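Local coordinates for alpha-glucosidase (Pseudoalteromonas sp. K8, PDB 5HQA), which hydrolyses alpha-glucosides as a chloride-activated glycoside hydrolase of family 97 that binds calcium and, in this crystal, the inhibitor acarbose, at residues I25-K30 against I231-K236; I10-S15 against S106-R111. One frame throughout, in Å; residues are numbered along the deposited sequence.

Contact 1. Residues I25-K30 against I231-K236; sequences ISFKNK and IQIGEK
Ile25 and Ile231 meet tip to tip, their CD1 methyls 3.6 Å apart. The CG2 branch of Ile25 turns to Ile233 instead and meets its CD1 at 3.8 Å. Next comes Phe27. Its CG lies anti to the backbone N (chi1 -177°), which swings the ring across to Ile233. There the CG2 methyl of Ile233 makes a CH-pi contact over one face, 3.8 Å from the ring centroid. These residues lie in the interface between the two sheets of a beta-sandwich, the galactose mutarotase-like N-terminal domain. Strands 25-27 and 231-234 belong to opposing sheets. Their axes come within 9.1 Å, and they run nearly the same way, 22° between directions. Val180 adds to the packing on both Phe27 and Ile233. Lys28 lays its CG over the centre of the other ring face. With an alanine at Phe27, the Ile233 methyl and the Lys28 chain would probably lose the ring that separates them, opening a gap at this end of the sandwich. At the ring edge, in plane, Glu235 CG sits 3.9 Å from Phe27 CZ. Further out, at the solvent-exposed end, the extended Lys28 chain lies nearly square to Glu235. Lys28 NZ is placed as a salt-bridge partner of Glu235 OE1, but so close that the detail is doubtful.

Contact 2. Residues I10-S15 against S106-R111; sequences IKIIIS and SGVGFR
In the conformer given, Val108 meets Ile10 and Ile12 chiefly through its CG1 methyl. These are the apolar contacts between side chains. Ile10 crosses Val108 at a slant and offers its CG2, 3.5 Å from Val108 CG1. Ile12 runs past Val108 in the opposite direction, with its CD1 against the same methyl. The modelled distance from Ile12 CD1 to Val108 CG1 is 3.3 Å, shorter than two methyls normally come. Ile12 and Val108 each have a second conformer, so the distances to Val108 CG1 hold for one copy and the shortest is doubtful.

The second kind of contact is side chain against backbone. Ile10 places CG1 anti to its carbonyl carbon (chi1 -64°), and the extended branch carries CD1 onto the main chain of Gly107. Ile10 CD1 comes within 3.5 Å of Gly107 N. The backbone angles of Gly107 by themselves call for glycine, since a CB would press against the preceding carbonyl O.

Nothing polar joins the two segments. Ser106 OG instead hydrogen-bonds to Ser243 OG.

The axes of strands 10-15 and 107-111 come within 8.3 Å, with their directions 31° apart, consistent with close packing of two facing sheets. Strand 10-15 lies between strands 2-4 and 22-27 in one sheet. Strand 107-114 lies between strands 95-104 and 224-234 in the other. Ile12 also packs on Phe101 and Ala103 of strand 95-104, and Val108 also touches Ile25 and Ile231.

Overall arrangement
Contacts 1 and 2 are neighbouring parts of one sandwich interface, their centres about 10 Å apart. Strands 10-15 and 22-27 are adjacent in one antiparallel sheet; strands 107-114 and 224-234 are adjacent in the other. Probable backbone hydrogen bonds join each pair: Ser26 N to Lys11 O at 2.9 Å, and Ile231 N to Val108 O at 2.8 Å. Packing of Phe27 on Ile10 also links the contacts. Along the chain the segments run 10-15, 25-30, 106-111, 231-236, so the contacts interleave. Together they bring distant parts of the N-terminal domain's sequence face to face, away from the sugar pocket and the metal sites.

Contact 1. Residues I25-K30 against I231-K236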
ATOM      1  N   ILE A  25      15.618  20.813  -7.647  1.00 11.01           N
ATOM      2  CA  ILE A  25      16.150  19.530  -8.098  1.00 11.08           C
ATOM      3  C   ILE A  25      16.216  19.525  -9.616  1.00 15.88           C
ATOM      4  O   ILE A  25      15.246  19.896 -10.286  1.00 14.54           O
ATOM      5  CB  ILE A  25      15.289  18.346  -7.614  1.00 11.81           C
ATOM      6  CG1 ILE A  25      15.138  18.367  -6.085  1.00 12.16           C
ATOM      7  CG2 ILE A  25      15.883  17.014  -8.106  1.00 10.81           C
ATOM      8  CD1 ILE A  25      14.259  17.260  -5.560  1.00 11.85           C
ATOM      9  N   SER A  26      17.346  19.091 -10.158  1.00 12.68           N
ATOM     10  CA  SER A  26      17.466  18.825 -11.583  1.00 12.54           C
ATOM     11  C   SER A  26      17.655  17.332 -11.828  1.00 14.19           C
ATOM     12  O   SER A  26      18.175  16.599 -10.979  1.00 13.41           O
ATOM     13  CB  SER A  26      18.633  19.596 -12.200  1.00 14.12           C
ATOM     14  OG  SER A  26      19.865  19.113 -11.700  1.00 15.49           O
ATOM     15  N   PHE A  27      17.219  16.888 -13.003  1.00 12.35           N
ATOM     16  CA  PHE A  27      17.401  15.512 -13.443  1.00 12.22           C
ATOM     17  C   PHE A  27      18.069  15.581 -14.804  1.00 17.75           C
ATOM     18  O   PHE A  27      17.530  16.203 -15.727  1.00 12.92           O
ATOM     19  CB  PHE A  27      16.065  14.766 -13.516  1.00 12.03           C
ATOM     20  CG  PHE A  27      16.196  13.308 -13.894  1.00 15.20           C
ATOM     21  CD1 PHE A  27      16.967  12.444 -13.127  1.00 16.16           C
ATOM     22  CD2 PHE A  27      15.530  12.798 -15.002  1.00 15.78           C
ATOM     23  CE1 PHE A  27      17.088  11.096 -13.464  1.00 15.48           C
ATOM     24  CE2 PHE A  27      15.640  11.444 -15.343  1.00 16.29           C
ATOM     25  CZ  PHE A  27      16.417  10.596 -14.572  1.00 16.19           C
ATOM     26  N   LYS A  28      19.252  14.970 -14.917  1.00 14.73           N
ATOM     27  CA  LYS A  28      20.050  15.054 -16.139  1.00 15.58           C
ATOM     28  C   LYS A  28      20.207  16.505 -16.584  1.00 17.82           C
ATOM     29  O   LYS A  28      20.076  16.840 -17.763  1.00 16.41           O
ATOM     30  CB  LYS A  28      19.440  14.192 -17.240  1.00 16.84           C
ATOM     31  CG  LYS A  28      19.367  12.732 -16.849  1.00 20.19           C
ATOM     32  CD  LYS A  28      18.648  11.938 -17.898  1.00 29.04           C
ATOM     33  CE  LYS A  28      18.976  10.475 -17.771  1.00 38.32           C
ATOM     34  NZ  LYS A  28      18.625   9.806 -19.043  1.00 47.24           N
ATOM     35  N   ASN A  29      20.447  17.379 -15.606  1.00 14.01           N
ATOM     36  CA  ASN A  29      20.764  18.787 -15.809  1.00 16.21           C
ATOM     37  C   ASN A  29      19.606  19.587 -16.387  1.00 16.41           C
ATOM     38  O   ASN A  29      19.826  20.640 -16.986  1.00 19.93           O
ATOM     39  CB  ASN A  29      22.023  18.956 -16.677  1.00 18.69           C
ATOM     40  CG  ASN A  29      23.270  18.442 -15.980  1.00 23.98           C
ATOM     41  OD1 ASN A  29      23.446  18.640 -14.775  1.00 21.61           O
ATOM     42  ND2 ASN A  29      24.123  17.747 -16.721  1.00 29.25           N
ATOM     43  N   LYS A  30      18.376  19.117 -16.217  1.00 14.61           N
ATOM     44  CA  LYS A  30      17.185  19.916 -16.477  1.00 16.51           C
ATOM     45  C   LYS A  30      16.421  20.056 -15.170  1.00 13.53           C
ATOM     46  O   LYS A  30      16.144  19.051 -14.508  1.00 13.98           O
ATOM     47  CB  LYS A  30      16.290  19.270 -17.542  1.00 16.54           C
ATOM     48  CG  LYS A  30      16.979  19.028 -18.872  1.00 21.03           C
ATOM     49  CD  LYS A  30      16.091  18.215 -19.798  1.00 29.42           C
ATOM     50  CE  LYS A  30      15.963  18.877 -21.161  1.00 40.79           C
ATOM     51  NZ  LYS A  30      15.827  17.880 -22.266  1.00 45.79           N
ATOM     52  N   ILE A 231      10.723  12.190  -3.159  1.00 11.52           N
ATOM     53  CA  ILE A 231      10.507  12.576  -4.548  1.00 10.78           C
ATOM     54  C   ILE A 231      11.200  11.528  -5.408  1.00 12.07           C
ATOM     55  O   ILE A 231      12.425  11.563  -5.573  1.00 11.04           O
ATOM     56  CB  ILE A 231      11.040  13.978  -4.858  1.00 10.06           C
ATOM     57  CG1 ILE A 231      10.466  14.999  -3.861  1.00 10.00           C
ATOM     58  CG2 ILE A 231      10.691  14.352  -6.294  1.00  9.41           C
ATOM     59  CD1 ILE A 231      11.130  16.379  -3.936  1.00 10.95           C
ATOM     60  N   GLN A 232      10.429  10.591  -5.951  1.00  9.18           N
ATOM     61  CA  GLN A 232      10.978   9.633  -6.899  1.00  9.60           C
ATOM     62  C   GLN A 232      11.029  10.267  -8.280  1.00 11.09           C
ATOM     63  O   GLN A 232      10.102  10.979  -8.681  1.00 11.80           O
ATOM     64  CB  GLN A 232      10.126   8.364  -6.941  1.00  9.89           C
ATOM     65  CG  GLN A 232      10.159   7.566  -5.644  1.00 13.16           C
ATOM     66  CD  GLN A 232       9.402   6.261  -5.755  1.00 15.64           C
ATOM     67  OE1 GLN A 232       8.369   6.055  -5.104  1.00 17.55           O
ATOM     68  NE2 GLN A 232       9.922   5.363  -6.574  1.00 12.15           N
ATOM     69  N   ILE A 233      12.112  10.006  -9.006  1.00 10.08           N
ATOM     70  CA  ILE A 233      12.336  10.586 -10.326  1.00 11.81           C
ATOM     71  C   ILE A 233      12.922   9.505 -11.219  1.00 15.34           C
ATOM     72  O   ILE A 233      13.916   8.872 -10.849  1.00 14.44           O
ATOM     73  CB  ILE A 233      13.297  11.793 -10.265  1.00 12.52           C
ATOM     74  CG1 ILE A 233      12.807  12.835  -9.251  1.00 10.17           C
ATOM     75  CG2 ILE A 233      13.492  12.395 -11.659  1.00 12.58           C
ATOM     76  CD1 ILE A 233      13.851  13.897  -8.905  1.00 11.39           C
ATOM     77  N   GLY A 234      12.336   9.307 -12.398  1.00 13.40           N
ATOM     78  CA  GLY A 234      12.886   8.336 -13.331  1.00 16.16           C
ATOM     79  C   GLY A 234      12.534   8.649 -14.769  1.00 14.99           C
ATOM     80  O   GLY A 234      11.542   9.330 -15.058  1.00 14.25           O
ATOM     81  N   GLU A 235      13.367   8.131 -15.681  1.00 14.28           N
ATOM     82  CA  GLU A 235      13.101   8.322 -17.106  1.00 17.60           C
ATOM     83  C   GLU A 235      11.868   7.558 -17.559  1.00 18.10           C
ATOM     84  O   GLU A 235      11.235   7.943 -18.548  1.00 20.35           O
ATOM     85  CB  GLU A 235      14.265   7.854 -17.973  1.00 23.24           C
ATOM     86  CG  GLU A 235      15.628   8.182 -17.504  1.00 32.41           C
ATOM     87  CD  GLU A 235      16.643   7.577 -18.430  0.20 38.34           C
ATOM     88  OE1 GLU A 235      17.087   8.293 -19.344  0.54 46.27           O
ATOM     89  OE2 GLU A 235      16.952   6.377 -18.277  0.75 36.97           O
ATOM     90  N   LYS A 236      11.550   6.455 -16.888  1.00 15.45           N
ATOM     91  CA  LYS A 236      10.470   5.565 -17.286  1.00 15.73           C
ATOM     92  C   LYS A 236       9.531   5.345 -16.109  1.00 14.86           C
ATOM     93  O   LYS A 236       9.947   5.379 -14.948  1.00 14.38           O
ATOM     94  CB  LYS A 236      10.998   4.198 -17.746  1.00 19.00           C
ATOM     95  CG  LYS A 236      11.933   4.219 -18.912  1.00 22.79           C
ATOM     96  CD  LYS A 236      12.524   2.828 -19.114  1.00 29.77           C
ATOM     97  CE  LYS A 236      13.401   2.775 -20.358  1.00 38.67           C
ATOM     98  NZ  LYS A 236      12.655   3.222 -21.571  0.29 38.15           N
TER

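Contact 2. Residues I10-S15 against S106-R111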
ATOM      1  N   ILE A  10      20.654  13.015 -10.530  1.00 13.38           N
ATOM      2  CA  ILE A  10      19.781  13.834  -9.690  1.00 13.43           C
ATOM      3  C   ILE A  10      20.652  14.774  -8.872  1.00 16.14           C
ATOM      4  O   ILE A  10      21.591  14.336  -8.191  1.00 14.74           O
ATOM      5  CB  ILE A  10      18.897  12.970  -8.775  1.00 12.71           C
ATOM      6  CG1 ILE A  10      17.943  12.115  -9.618  1.00 13.31           C
ATOM      7  CG2 ILE A  10      18.107  13.861  -7.807  1.00 11.40           C
ATOM      8  CD1 ILE A  10      17.127  11.122  -8.809  1.00 13.67           C
ATOM      9  N   LYS A  11      20.356  16.065  -8.946  1.00 12.96           N
ATOM     10  CA  LYS A  11      21.145  17.073  -8.250  1.00 13.25           C
ATOM     11  C   LYS A  11      20.192  17.958  -7.461  1.00 15.20           C
ATOM     12  O   LYS A  11      19.247  18.512  -8.032  1.00 13.99           O
ATOM     13  CB  LYS A  11      21.972  17.901  -9.237  1.00 13.48           C
ATOM     14  CG  LYS A  11      22.958  17.076 -10.083  1.00 15.28           C
ATOM     15  CD  LYS A  11      23.854  17.981 -10.940  1.00 16.64           C
ATOM     16  CE  LYS A  11      24.769  17.170 -11.859  1.00 18.80           C
ATOM     17  NZ  LYS A  11      23.994  16.396 -12.883  1.00 19.75           N
ATOM     18  N   ILE A  12      20.436  18.094  -6.160  0.57 13.39           N
ATOM     19  CA  ILE A  12      19.608  18.920  -5.285  0.57 12.74           C
ATOM     20  C   ILE A  12      20.438  20.107  -4.827  0.57 12.50           C
ATOM     21  O   ILE A  12      21.536  19.926  -4.287  0.57 12.60           O
ATOM     22  CB  ILE A  12      19.085  18.132  -4.070  0.57 13.36           C
ATOM     23  CG1 ILE A  12      18.341  16.869  -4.509  0.57 13.40           C
ATOM     24  CG2 ILE A  12      18.186  19.024  -3.211  0.57 13.17           C
ATOM     25  CD1 ILE A  12      19.170  15.599  -4.397  0.57 12.31           C
ATOM     26  N   ILE A  13      19.916  21.314  -5.032  1.00 12.20           N
ATOM     27  CA  ILE A  13      20.557  22.543  -4.575  1.00 14.46           C
ATOM     28  C   ILE A  13      19.714  23.104  -3.443  1.00 15.61           C
ATOM     29  O   ILE A  13      18.517  23.362  -3.624  1.00 13.54           O
ATOM     30  CB  ILE A  13      20.710  23.580  -5.694  1.00 17.60           C
ATOM     31  CG1 ILE A  13      21.609  23.048  -6.806  1.00 21.70           C
ATOM     32  CG2 ILE A  13      21.306  24.865  -5.131  1.00 17.29           C
ATOM     33  CD1 ILE A  13      21.653  23.971  -7.999  1.00 23.80           C
ATOM     34  N   ILE A  14      20.335  23.286  -2.280  1.00 12.71           N
ATOM     35  CA  ILE A  14      19.683  23.839  -1.101  1.00 12.83           C
ATOM     36  C   ILE A  14      20.201  25.259  -0.914  1.00 16.59           C
ATOM     37  O   ILE A  14      21.416  25.493  -0.941  1.00 16.28           O
ATOM     38  CB  ILE A  14      19.942  22.974   0.142  1.00 13.62           C
ATOM     39  CG1 ILE A  14      19.517  21.522  -0.113  1.00 15.30           C
ATOM     40  CG2 ILE A  14      19.183  23.536   1.321  1.00 15.91           C
ATOM     41  CD1 ILE A  14      20.651  20.604  -0.554  1.00 17.74           C
ATOM     42  N   SER A  15      19.286  26.204  -0.736  1.00 15.24           N
ATOM     43  CA  SER A  15      19.611  27.613  -0.853  1.00 16.92           C
ATOM     44  C   SER A  15      19.023  28.390   0.321  1.00 16.95           C
ATOM     45  O   SER A  15      18.082  27.943   0.982  1.00 15.48           O
ATOM     46  CB  SER A  15      19.084  28.161  -2.188  1.00 22.05           C
ATOM     47  OG  SER A  15      19.338  29.547  -2.299  1.00 29.72           O
ATOM     48  N   SER A 106      17.403   6.761  -7.764  1.00 11.85           N
ATOM     49  CA  SER A 106      15.990   6.707  -8.110  1.00 11.21           C
ATOM     50  C   SER A 106      15.152   7.804  -7.462  1.00 11.40           C
ATOM     51  O   SER A 106      13.930   7.821  -7.664  1.00 11.95           O
ATOM     52  CB  SER A 106      15.415   5.340  -7.731  1.00 15.62           C
ATOM     53  OG  SER A 106      15.561   5.109  -6.339  1.00 16.34           O
ATOM     54  N   GLY A 107      15.744   8.715  -6.699  1.00 11.33           N
ATOM     55  CA  GLY A 107      14.953   9.760  -6.076  1.00 10.41           C
ATOM     56  C   GLY A 107      15.640  10.340  -4.855  1.00 13.61           C
ATOM     57  O   GLY A 107      16.783  10.008  -4.537  1.00 13.60           O
ATOM     58  N   VAL A 108      14.921  11.232  -4.176  0.57 10.90           N
ATOM     59  CA  VAL A 108      15.487  11.926  -3.026  0.57 11.13           C
ATOM     60  C   VAL A 108      14.508  11.895  -1.862  0.57 11.75           C
ATOM     61  O   VAL A 108      13.285  11.930  -2.040  0.57 12.06           O
ATOM     62  CB  VAL A 108      15.884  13.387  -3.356  0.57 13.37           C
ATOM     63  CG1 VAL A 108      16.704  13.447  -4.627  0.57 14.26           C
ATOM     64  CG2 VAL A 108      14.664  14.272  -3.463  0.57 11.45           C
ATOM     65  N   GLY A 109      15.059  11.826  -0.663  1.00 10.27           N
ATOM     66  CA  GLY A 109      14.284  11.951   0.561  1.00 10.14           C
ATOM     67  C   GLY A 109      14.871  13.066   1.401  1.00 13.67           C
ATOM     68  O   GLY A 109      16.089  13.265   1.419  1.00 13.12           O
ATOM     69  N   PHE A 110      14.001  13.813   2.085  1.00 10.16           N
ATOM     70  CA  PHE A 110      14.514  14.799   3.033  1.00 10.40           C
ATOM     71  C   PHE A 110      13.598  14.899   4.246  1.00 12.51           C
ATOM     72  O   PHE A 110      12.399  14.613   4.171  1.00 12.35           O
ATOM     73  CB  PHE A 110      14.729  16.194   2.388  1.00 10.40           C
ATOM     74  CG  PHE A 110      13.469  16.865   1.888  1.00 10.93           C
ATOM     75  CD1 PHE A 110      12.744  17.709   2.713  1.00 10.01           C
ATOM     76  CD2 PHE A 110      13.042  16.678   0.577  1.00 12.57           C
ATOM     77  CE1 PHE A 110      11.590  18.342   2.255  1.00 12.06           C
ATOM     78  CE2 PHE A 110      11.890  17.306   0.106  1.00 13.56           C
ATOM     79  CZ  PHE A 110      11.161  18.138   0.951  1.00 12.93           C
ATOM     80  N   ARG A 111      14.184  15.294   5.375  1.00 12.41           N
ATOM     81  CA  ARG A 111      13.399  15.508   6.582  1.00 10.74           C
ATOM     82  C   ARG A 111      14.023  16.634   7.380  1.00 12.90           C
ATOM     83  O   ARG A 111      15.211  16.939   7.247  1.00 14.09           O
ATOM     84  CB  ARG A 111      13.300  14.243   7.443  1.00 10.92           C
ATOM     85  CG  ARG A 111      14.585  13.922   8.188  1.00 12.11           C
ATOM     86  CD  ARG A 111      14.386  12.754   9.131  1.00 12.61           C
ATOM     87  NE  ARG A 111      15.592  12.497   9.911  1.00 13.74           N
ATOM     88  CZ  ARG A 111      15.779  11.406  10.642  1.00 19.62           C
ATOM     89  NH1 ARG A 111      14.841  10.467  10.696  1.00 19.16           N
ATOM     90  NH2 ARG A 111      16.909  11.252  11.317  1.00 22.32           N
TER